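Local coordinates for periplasmic binding protein/LacI transcriptional regulator (PDB 5OCP), which binds L-arabinofuranose, in both its alpha and beta forms, as the periplasmic sugar-binding component of an arabinose ABC transporter, at residues D274-T277 with Q278-A282; K263-A266 with K267-T271; I91-D94 with D95-L98. All coordinates share one frame; numbering follows the deposited sequence.

Contact 1: residues D274-T277 with Q278-A282; sequences DVFT and QETAA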
loop_
_atom_site.group_PDB
_atom_site.type_symbol
_atom_site.label_atom_id
_atom_site.label_comp_id
_atom_site.label_asym_id
_atom_site.label_seq_id
_atom_site.Cartn_x
_atom_site.Cartn_y
_atom_site.Cartn_z
ATOM N N ASP A 274 12.450 -2.184 -3.504
ATOM C CA ASP A 274 13.598 -2.697 -2.738
ATOM C C ASP A 274 13.434 -2.391 -1.231
ATOM O O ASP A 274 12.631 -1.567 -0.846
ATOM C CB ASP A 274 14.912 -2.073 -3.188
ATOM C CG ASP A 274 15.415 -2.611 -4.515
ATOM O OD1 ASP A 274 14.905 -3.666 -5.002
ATOM O OD2 ASP A 274 16.306 -1.909 -5.086
ATOM N N VAL A 275 14.188 -3.156 -0.419
ATOM C CA VAL A 275 14.298 -2.926 1.032
ATOM C C VAL A 275 15.287 -1.765 1.300
ATOM O O VAL A 275 16.443 -1.810 0.811
ATOM C CB VAL A 275 14.835 -4.178 1.705
ATOM C CG1 VAL A 275 14.942 -3.938 3.160
ATOM C CG2 VAL A 275 13.924 -5.352 1.517
ATOM N N PHE A 276 14.820 -0.784 2.076
ATOM C CA PHE A 276 15.630 0.330 2.517
ATOM C C PHE A 276 15.761 0.220 4.015
ATOM O O PHE A 276 14.799 -0.211 4.709
ATOM C CB PHE A 276 15.024 1.607 2.123
ATOM C CG PHE A 276 15.099 1.872 0.628
ATOM C CD1 PHE A 276 14.202 1.307 -0.241
ATOM C CD2 PHE A 276 16.118 2.554 0.108
ATOM C CE1 PHE A 276 14.284 1.522 -1.614
ATOM C CE2 PHE A 276 16.225 2.798 -1.283
ATOM C CZ PHE A 276 15.313 2.252 -2.121
ATOM N N THR A 277 16.945 0.577 4.525
ATOM C CA THR A 277 17.191 0.439 5.975
ATOM C C THR A 277 17.902 1.706 6.496
ATOM O O THR A 277 18.146 2.660 5.771
ATOM C CB THR A 277 18.089 -0.759 6.241
ATOM O OG1 THR A 277 19.462 -0.436 5.892
ATOM C CG2 THR A 277 17.603 -2.070 5.510
ATOM N N GLN A 278 18.269 1.668 7.756
ATOM C CA GLN A 278 19.010 2.800 8.376
ATOM C C GLN A 278 20.318 3.080 7.648
ATOM O O GLN A 278 20.739 4.229 7.683
ATOM C CB GLN A 278 19.320 2.462 9.871
ATOM C CG GLN A 278 18.062 2.441 10.781
ATOM C CD GLN A 278 18.374 2.149 12.241
ATOM O OE1 GLN A 278 19.529 1.995 12.609
ATOM N NE2 GLN A 278 17.380 2.103 13.066
ATOM N N GLU A 279 20.882 2.070 7.023
ATOM C CA GLU A 279 22.224 2.163 6.338
ATOM C C GLU A 279 22.242 3.265 5.301
ATOM O O GLU A 279 23.223 4.033 5.225
ATOM C CB GLU A 279 22.651 0.837 5.736
ATOM C CG GLU A 279 22.708 -0.252 6.835
ATOM C CD GLU A 279 23.632 -1.418 6.545
ATOM O OE1 GLU A 279 23.785 -2.275 7.479
ATOM O OE2 GLU A 279 24.177 -1.445 5.408
ATOM N N THR A 280 21.147 3.463 4.572
ATOM C CA THR A 280 21.116 4.515 3.608
ATOM C C THR A 280 20.122 5.550 3.923
ATOM O O THR A 280 19.896 6.477 3.111
ATOM C CB THR A 280 20.882 4.002 2.176
ATOM O OG1 THR A 280 19.614 3.346 2.169
ATOM C CG2 THR A 280 22.001 3.132 1.694
ATOM N N ALA A 281 19.574 5.557 5.134
ATOM C CA ALA A 281 18.486 6.490 5.399
ATOM C C ALA A 281 18.838 7.988 5.348
ATOM O O ALA A 281 17.996 8.790 4.914
ATOM C CB ALA A 281 17.791 6.173 6.706
ATOM N N ALA A 282 20.013 8.384 5.882
ATOM C CA ALA A 282 20.397 9.773 5.803
ATOM C C ALA A 282 20.464 10.252 4.342
ATOM O O ALA A 282 19.888 11.317 4.007
ATOM C CB ALA A 282 21.683 10.037 6.587
HETATM O O HOH W 1 17.260 3.977 3.471
#
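Thr-277 caps the N-terminal end of the helix that follows it and meets residues 278-282 through both its hydroxyl and its carbonyl. The side-chain bond comes first: Glu-279 N donates to Thr-277 OG1 at 3.1 Å with an N-H...O angle of 151°, the N-cap interaction. A first torsion of 76° sets OG1 between the backbone N and the carbonyl carbon of Thr-277, and from there it faces the first turn. The same oxygen lies against the start of the Glu-279 side chain, with CG 3.4 Å away, while the carboxylate of Glu-279 runs outward on an extended chain.

Backbone and water bonds gather at the carbonyl. Thr-280 N makes a weak bond of 3.3 Å to Thr-277 O, and water 1 donates to the same oxygen at 2.8 Å. That water is also hydrogen-bonded to Thr-280 OG1 at 2.8 Å and so joins the last strand residue to the side chain three positions on.

Beyond the hydrogen bonds the van der Waals packing is light. Ala-281 CB stands 3.7 Å from Thr-277 O, and Thr-280 OG1 lies near the plane of the Phe-276 ring, 4.1 Å from its edge atom CD2. Elsewhere the ring meets Phe-229 edge-to-face and Arg-288 in a cation-pi contact. Gln-278 NE2 bonds to Val-237 O, outside this turn.

Strand 275-277 and helix 278-282 meet at 76°, so the chain turns sharply at Thr-277. The chemistry implies a polar junction: the hydroxyl satisfies a first-turn N-H that has no helical carbonyl before it, while the carbonyl takes a weak backbone bond and a water.

Contact 2: residues K263-A266 with K267-T271; sequences KDQA and KLIST
Gln-265 folds its side chain beside the backbone of Ala-266 and brings its amide to Ile-269. From CB the chain leaves with CG opposite the backbone N, then bends at CG (chi2 65°), and the bend sets the amide beside the Ala-266 carbonyl. At the tip, NE2 donates to Ala-266 O at 3.0 Å with an N-H...O angle of 165°. The bond lies in the carbonyl plane, on a lone pair, and Ala-266 O is only 2° out of the amide plane of Gln-265, a geometry that fixes the amide's rotation. Thr-101 OG1 bonds to the same carbonyl.

NE2 also rests against Ile-269, 4.1 Å from CG1, the two side chains crossing at about a right angle. Ile-269 CD1 packs on Ala-266 CB, 4.0 Å away. On the Lys-267 side, water 2 accepts from Lys-267 NZ at 3.1 Å and donates weakly to Gln-265 O; the ammonium also bonds to Phe-99 O.

This is a surface lead-in to an edge strand: residues 268-270 form the outermost strand of a six-stranded parallel sheet, beside strand 101-104, in the periplasmic binding protein fold.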
loop_
_atom_site.group_PDB
_atom_site.type_symbol
_atom_site.label_atom_id
_atom_site.label_comp_id
_atom_site.label_asym_id
_atom_site.label_seq_id
_atom_site.Cartn_x
_atom_site.Cartn_y
_atom_site.Cartn_z
ATOM N N LYS A 263 -4.239 -4.663 -29.741
ATOM C CA LYS A 263 -4.953 -5.846 -29.232
ATOM C C LYS A 263 -4.212 -6.636 -28.114
ATOM O O LYS A 263 -4.850 -7.052 -27.145
ATOM C CB LYS A 263 -5.393 -6.739 -30.408
ATOM C CG LYS A 263 -6.703 -6.266 -31.047
ATOM C CD LYS A 263 -7.836 -6.293 -30.013
ATOM C CE LYS A 263 -9.192 -6.698 -30.572
ATOM N NZ LYS A 263 -9.862 -5.564 -31.258
ATOM N N ASP A 264 -2.890 -6.785 -28.227
ATOM C CA ASP A 264 -2.085 -7.634 -27.300
ATOM C C ASP A 264 -1.694 -6.923 -25.977
ATOM O O ASP A 264 -0.824 -6.038 -25.969
ATOM C CB ASP A 264 -0.819 -8.159 -28.006
ATOM C CG ASP A 264 0.146 -8.909 -27.045
ATOM O OD1 ASP A 264 -0.308 -9.788 -26.255
ATOM O OD2 ASP A 264 1.359 -8.590 -27.095
ATOM N N GLN A 265 -2.352 -7.312 -24.888
ATOM C CA GLN A 265 -2.180 -6.679 -23.570
ATOM C C GLN A 265 -2.207 -7.697 -22.439
ATOM O O GLN A 265 -3.213 -8.335 -22.198
ATOM C CB GLN A 265 -3.298 -5.674 -23.314
ATOM C CG GLN A 265 -3.231 -4.995 -21.969
ATOM C CD GLN A 265 -2.029 -4.105 -21.785
ATOM O OE1 GLN A 265 -1.830 -3.117 -22.519
ATOM N NE2 GLN A 265 -1.215 -4.413 -20.754
ATOM N N ALA A 266 -1.098 -7.803 -21.730
ATOM C CA ALA A 266 -1.047 -8.660 -20.566
ATOM C C ALA A 266 -1.985 -8.165 -19.495
ATOM O O ALA A 266 -2.166 -6.963 -19.380
ATOM C CB ALA A 266 0.351 -8.709 -20.014
ATOM N N LYS A 267 -2.459 -9.091 -18.677
ATOM C CA LYS A 267 -3.459 -8.850 -17.652
ATOM C C LYS A 267 -2.858 -8.369 -16.353
ATOM O O LYS A 267 -3.570 -7.790 -15.528
ATOM C CB LYS A 267 -4.323 -10.081 -17.383
ATOM C CG LYS A 267 -5.140 -10.450 -18.618
ATOM C CD LYS A 267 -6.228 -9.441 -18.818
ATOM C CE LYS A 267 -7.241 -9.907 -19.857
ATOM N NZ LYS A 267 -8.265 -8.845 -20.148
ATOM N N LEU A 268 -1.572 -8.560 -16.181
ATOM C CA LEU A 268 -0.826 -7.993 -15.009
ATOM C C LEU A 268 0.503 -7.501 -15.396
ATOM O O LEU A 268 1.248 -8.251 -16.065
ATOM C CB LEU A 268 -0.657 -9.121 -13.925
ATOM C CG LEU A 268 0.157 -8.761 -12.682
ATOM C CD1 LEU A 268 -0.529 -7.629 -11.906
ATOM C CD2 LEU A 268 0.298 -9.997 -11.779
ATOM N N ILE A 269 0.852 -6.239 -15.022
ATOM C CA ILE A 269 2.112 -5.613 -15.300
ATOM C C ILE A 269 2.606 -5.222 -13.864
ATOM O O ILE A 269 1.907 -4.484 -13.124
ATOM C CB ILE A 269 1.910 -4.319 -16.087
ATOM C CG1 ILE A 269 1.198 -4.557 -17.431
ATOM C CG2 ILE A 269 3.195 -3.606 -16.211
ATOM C CD1 ILE A 269 1.930 -5.493 -18.277
ATOM N N SER A 270 3.740 -5.755 -13.445
ATOM C CA SER A 270 4.123 -5.617 -12.069
ATOM C C SER A 270 5.607 -5.362 -11.893
ATOM O O SER A 270 6.413 -6.017 -12.522
ATOM C CB SER A 270 3.692 -6.891 -11.364
ATOM O OG SER A 270 4.029 -6.897 -9.970
ATOM N N THR A 271 5.962 -4.506 -10.903
ATOM C CA THR A 271 7.348 -4.318 -10.489
ATOM C C THR A 271 7.273 -4.028 -8.982
ATOM O O THR A 271 6.298 -3.365 -8.573
ATOM C CB THR A 271 8.029 -3.091 -11.156
ATOM O OG1 THR A 271 8.141 -3.330 -12.567
ATOM C CG2 THR A 271 9.408 -2.852 -10.643
HETATM O O HOH W 2 -6.314 -7.166 -21.804
#

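Contact 3: residues I91-D94 with D95-L98; sequences IKVD and DDSL
Asp-95 OD1, in the turn that follows Val-93 and Asp-94, is gripped twice by Ser-97. Ser-97 OG donates to it at 2.7 Å and Ser-97 N at 3.0 Å, the latter with an N-H...O angle of 159°. Both donors come from the same face of the carboxylate, well above its plane, the backbone N standing 48° out of it. CG of Asp-95 lies opposite the backbone N, and this swings the carboxylate forward over the next peptides, where OD1 meets Ser-97. An alanine here would probably leave Ser-97 OG and N without their shared acceptor and the turn freer to change shape. Leu-98 N bonds to Asp-95 O three residues back, closing a backbone turn over 95-98.

Asp-94 sits beside Asp-95 with the two carboxylate planes 54° apart. Asp-94 OD1 packs on Asp-95 CB at 3.8 Å, while OD1 and Asp-95 OD2 stay 5.5 Å apart; the two donors from Ser-97 would probably offset part of the like charge.

Across the bend, water 3 donates both to Val-93 O, at a short 2.5 Å, and to Asp-96 OD1, at 3.2 Å. It bridges two acceptors that cannot bond to each other. Val-93 CG2 lies 3.9 Å from Asp-95 O, and the CB of Val-93 makes a loose apolar contact with Leu-98 CD1. Leu-98 then continues onto helix 71-79, packing on Leu-74, Lys-75 and Lys-78.

The hydrogen bond from Ser-97 N to the carboxylate two residues earlier defines an Asx turn, here in the surface loop joining strands 84-87 and 101-104 of the parallel sheet.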
loop_
_atom_site.group_PDB
_atom_site.type_symbol
_atom_site.label_atom_id
_atom_site.label_comp_id
_atom_site.label_asym_id
_atom_site.label_seq_id
_atom_site.Cartn_x
_atom_site.Cartn_y
_atom_site.Cartn_z
ATOM N N ILE A 91 -8.835 -7.405 -7.535
ATOM C CA ILE A 91 -10.238 -7.817 -7.497
ATOM C C ILE A 91 -10.273 -9.340 -7.707
ATOM O O ILE A 91 -9.335 -9.903 -8.278
ATOM C CB ILE A 91 -11.061 -7.080 -8.563
ATOM C CG1 ILE A 91 -10.615 -7.471 -9.959
ATOM C CG2 ILE A 91 -11.022 -5.561 -8.348
ATOM C CD1 ILE A 91 -11.459 -6.898 -11.101
ATOM N N LYS A 92 -11.248 -10.000 -7.136
ATOM C CA LYS A 92 -11.491 -11.417 -7.458
ATOM C C LYS A 92 -12.656 -11.508 -8.418
ATOM O O LYS A 92 -13.790 -11.227 -8.030
ATOM C CB LYS A 92 -11.751 -12.229 -6.183
ATOM C CG LYS A 92 -10.534 -12.378 -5.293
ATOM C CD LYS A 92 -9.315 -13.048 -5.896
ATOM C CE LYS A 92 -8.141 -13.054 -4.925
ATOM N NZ LYS A 92 -8.298 -14.003 -3.775
ATOM N N VAL A 93 -12.392 -11.811 -9.667
ATOM C CA VAL A 93 -13.449 -12.027 -10.618
ATOM C C VAL A 93 -13.168 -13.305 -11.381
ATOM O O VAL A 93 -12.073 -13.731 -11.468
ATOM C CB VAL A 93 -13.664 -10.877 -11.597
ATOM C CG1 VAL A 93 -14.189 -9.678 -10.878
ATOM C CG2 VAL A 93 -12.427 -10.544 -12.352
ATOM N N ASP A 94 -14.217 -13.899 -11.945
ATOM C CA ASP A 94 -14.082 -15.155 -12.679
ATOM C C ASP A 94 -13.849 -15.002 -14.184
ATOM O O ASP A 94 -13.672 -15.996 -14.888
ATOM C CB ASP A 94 -15.305 -16.044 -12.435
ATOM C CG ASP A 94 -16.598 -15.394 -12.885
ATOM O OD1 ASP A 94 -16.547 -14.252 -13.390
ATOM O OD2 ASP A 94 -17.666 -16.024 -12.735
ATOM N N ASP A 95 -13.848 -13.768 -14.676
ATOM C CA ASP A 95 -13.639 -13.536 -16.067
ATOM C C ASP A 95 -12.753 -12.376 -16.251
ATOM O O ASP A 95 -13.129 -11.290 -16.093
ATOM C CB ASP A 95 -15.013 -13.270 -16.671
ATOM C CG ASP A 95 -14.984 -12.939 -18.122
ATOM O OD1 ASP A 95 -13.946 -12.913 -18.732
ATOM O OD2 ASP A 95 -16.060 -12.721 -18.661
ATOM N N ASP A 96 -11.540 -12.635 -16.745
ATOM C CA ASP A 96 -10.571 -11.590 -16.919
ATOM C C ASP A 96 -10.802 -10.612 -18.090
ATOM O O ASP A 96 -10.066 -9.695 -18.260
ATOM C CB ASP A 96 -9.156 -12.156 -16.851
ATOM C CG ASP A 96 -8.810 -12.739 -15.453
ATOM O OD1 ASP A 96 -9.520 -12.546 -14.474
ATOM O OD2 ASP A 96 -7.800 -13.434 -15.336
ATOM N N SER A 97 -11.845 -10.849 -18.902
ATOM C CA SER A 97 -12.221 -9.927 -19.907
ATOM C C SER A 97 -12.962 -8.760 -19.266
ATOM O O SER A 97 -13.248 -7.827 -19.935
ATOM C CB SER A 97 -13.094 -10.562 -20.964
ATOM O OG SER A 97 -14.342 -10.845 -20.459
ATOM N N LEU A 98 -13.261 -8.839 -17.977
ATOM C CA LEU A 98 -13.913 -7.688 -17.286
ATOM C C LEU A 98 -12.964 -6.493 -16.946
ATOM O O LEU A 98 -13.441 -5.467 -16.417
ATOM C CB LEU A 98 -14.638 -8.177 -16.091
ATOM C CG LEU A 98 -15.877 -9.016 -16.314
ATOM C CD1 LEU A 98 -16.244 -9.627 -14.997
ATOM C CD2 LEU A 98 -17.022 -8.204 -16.872
HETATM O O HOH W 3 -10.468 -15.085 -12.775
#

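In the fold
Contacts 2 and 3 are neighbours on one side of the chain's centre, their centres 14 Å apart. They touch directly: Lys-267 NZ lies 2.7 Å from Asp-96 O, probably a hydrogen bond, linking the approach to strand 268-270 with the loop before strand 101-104. Contact 1 belongs to the other sheet, where strand 275-277 pairs with strand 239-242; its centre is 31 Å from that of contact 2 and 38 Å from that of contact 3. Only two residues separate 267-271 from 274-277, so the chain crosses here from the parallel sheet to the mixed sheet. The side chains of Leu-268 and Phe-276 stand about 13 and 14 Å from the bound alpha-L-arabinofuranose; neither lines its pocket.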